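Side-chain contact in RNA-dependent RNA Polymerase (PDB 6TZ0), which catalyses RNA-templated RNA synthesis, making fully conservative plus-strand transcripts and, after core assembly, probably the complementary minus strands of the double-stranded viral genome: residues A[240-243]-A[244-248]. Residues are numbered along the deposited sequence; the frame is centred on the assembly and turned at random.
Sequences DSYI and DEKLK
The short alpha-helix 242-248, in the N-terminal region of this reovirus-family polymerase, is set by three successive i to i+4 backbone bonds: Glu-245 N to Ser-241 O at 3.1 Å, Lys-246 N to Tyr-242 O at 3.0 Å and Leu-247 N to Ile-243 O at 2.9 Å. All three are fairly straight at the hydrogen, which fits regular helical geometry. Ser-241 occupies the N-cap position, but its side chain makes no capping bond. Its OG, anti to the backbone N and beside the carbonyl carbon, donates to Asp-244 OD2 over 3.0 Å, reaching that oxygen from 49° above the carboxylate plane.

One turn along, the aliphatic part of Lys-246 lies over a face of the Tyr-242 ring. Its CD sits 3.5 Å from the ring centroid and only 11° off the normal, which identifies a CH-pi contact. The lysine chain is extended at chi2 and bends at chi3 (65°), carrying NZ over the CE2 side of the ring. There NZ forms a salt bridge with Asp-341, whose OD2 also hydrogen-bonds Tyr-242 OH, so one carboxylate ties together both polar ends. Phe-234 and Cys-237 of helix 224-237 also pack on the tyrosine. The Leu-247 side chain comes within about 4 Å of that of Arg-485, which binds UTP in another structure of this polymerase. Ile-243 CD1 reaches Lys-246 NZ at 3.5 Å, while its other branch, CG2, meets Leu-247 CD1 at 4.3 Å.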
loop_
_atom_site.group_PDB
_atom_site.type_symbol
_atom_site.label_atom_id
_atom_site.label_comp_id
_atom_site.label_asym_id
_atom_site.label_seq_id
_atom_site.Cartn_x
_atom_site.Cartn_y
_atom_site.Cartn_z
ATOM N N ASP A 240 -18.012 -15.942 24.652
ATOM C CA ASP A 240 -16.711 -16.606 24.690
ATOM C C ASP A 240 -15.593 -15.708 24.177
ATOM O O ASP A 240 -14.636 -15.436 24.907
ATOM C CB ASP A 240 -16.769 -17.903 23.872
ATOM C CG ASP A 240 -15.547 -18.791 24.058
ATOM O OD1 ASP A 240 -14.658 -18.484 24.876
ATOM O OD2 ASP A 240 -15.469 -19.819 23.359
ATOM N N SER A 241 -15.683 -15.249 22.938
ATOM C CA SER A 241 -14.679 -14.369 22.358
ATOM C C SER A 241 -15.398 -13.517 21.333
ATOM O O SER A 241 -15.955 -14.050 20.372
ATOM C CB SER A 241 -13.543 -15.155 21.716
ATOM O OG SER A 241 -12.590 -14.280 21.144
ATOM N N TYR A 242 -15.383 -12.204 21.544
ATOM C CA TYR A 242 -16.308 -11.323 20.844
ATOM C C TYR A 242 -15.924 -11.146 19.380
ATOM O O TYR A 242 -16.767 -11.312 18.488
ATOM C CB TYR A 242 -16.365 -9.994 21.592
ATOM C CG TYR A 242 -17.254 -8.932 21.015
ATOM C CD1 TYR A 242 -18.609 -9.155 20.844
ATOM C CD2 TYR A 242 -16.760 -7.666 20.756
ATOM C CE1 TYR A 242 -19.432 -8.173 20.346
ATOM C CE2 TYR A 242 -17.575 -6.673 20.268
ATOM C CZ TYR A 242 -18.910 -6.932 20.070
ATOM O OH TYR A 242 -19.728 -5.946 19.582
ATOM N N ILE A 243 -14.648 -10.872 19.112
ATOM C CA ILE A 243 -14.209 -10.588 17.752
ATOM C C ILE A 243 -14.205 -11.859 16.907
ATOM O O ILE A 243 -14.573 -11.831 15.726
ATOM C CB ILE A 243 -12.827 -9.916 17.785
ATOM C CG1 ILE A 243 -12.855 -8.681 18.684
ATOM C CG2 ILE A 243 -12.406 -9.511 16.412
ATOM C CD1 ILE A 243 -13.811 -7.614 18.240
ATOM N N ASP A 244 -13.826 -12.991 17.503
ATOM C CA ASP A 244 -13.801 -14.258 16.775
ATOM C C ASP A 244 -15.198 -14.698 16.371
ATOM O O ASP A 244 -15.413 -15.147 15.236
ATOM C CB ASP A 244 -13.142 -15.338 17.625
ATOM C CG ASP A 244 -11.659 -15.133 17.772
ATOM O OD1 ASP A 244 -11.039 -14.598 16.837
ATOM O OD2 ASP A 244 -11.112 -15.503 18.825
ATOM N N GLU A 245 -16.166 -14.552 17.274
ATOM C CA GLU A 245 -17.529 -14.936 16.941
ATOM C C GLU A 245 -18.168 -13.951 15.975
ATOM O O GLU A 245 -18.992 -14.352 15.155
ATOM C CB GLU A 245 -18.367 -15.079 18.204
ATOM C CG GLU A 245 -18.005 -16.300 19.014
ATOM C CD GLU A 245 -18.344 -17.587 18.292
ATOM O OE1 GLU A 245 -19.363 -17.615 17.569
ATOM O OE2 GLU A 245 -17.587 -18.568 18.435
ATOM N N LYS A 246 -17.800 -12.668 16.048
ATOM C CA LYS A 246 -18.264 -11.712 15.042
ATOM C C LYS A 246 -17.738 -12.055 13.655
ATOM O O LYS A 246 -18.490 -12.026 12.676
ATOM C CB LYS A 246 -17.838 -10.301 15.426
ATOM C CG LYS A 246 -18.713 -9.619 16.440
ATOM C CD LYS A 246 -17.929 -8.508 17.080
ATOM C CE LYS A 246 -17.572 -7.424 16.116
ATOM N NZ LYS A 246 -16.758 -6.413 16.826
ATOM N N LEU A 247 -16.453 -12.393 13.553
ATOM C CA LEU A 247 -15.880 -12.762 12.267
ATOM C C LEU A 247 -16.378 -14.109 11.763
ATOM O O LEU A 247 -16.323 -14.356 10.556
ATOM C CB LEU A 247 -14.357 -12.792 12.355
ATOM C CG LEU A 247 -13.650 -11.455 12.530
ATOM C CD1 LEU A 247 -12.171 -11.680 12.751
ATOM C CD2 LEU A 247 -13.888 -10.589 11.317
ATOM N N LYS A 248 -16.858 -14.986 12.644
ATOM C CA LYS A 248 -17.248 -16.306 12.167
ATOM C C LYS A 248 -18.635 -16.308 11.520
ATOM O O LYS A 248 -18.884 -17.110 10.615
ATOM C CB LYS A 248 -17.176 -17.319 13.309
ATOM C CG LYS A 248 -17.216 -18.762 12.851
ATOM C CD LYS A 248 -16.978 -19.726 13.987
ATOM C CE LYS A 248 -18.282 -20.199 14.589
ATOM N NZ LYS A 248 -18.849 -19.253 15.583
#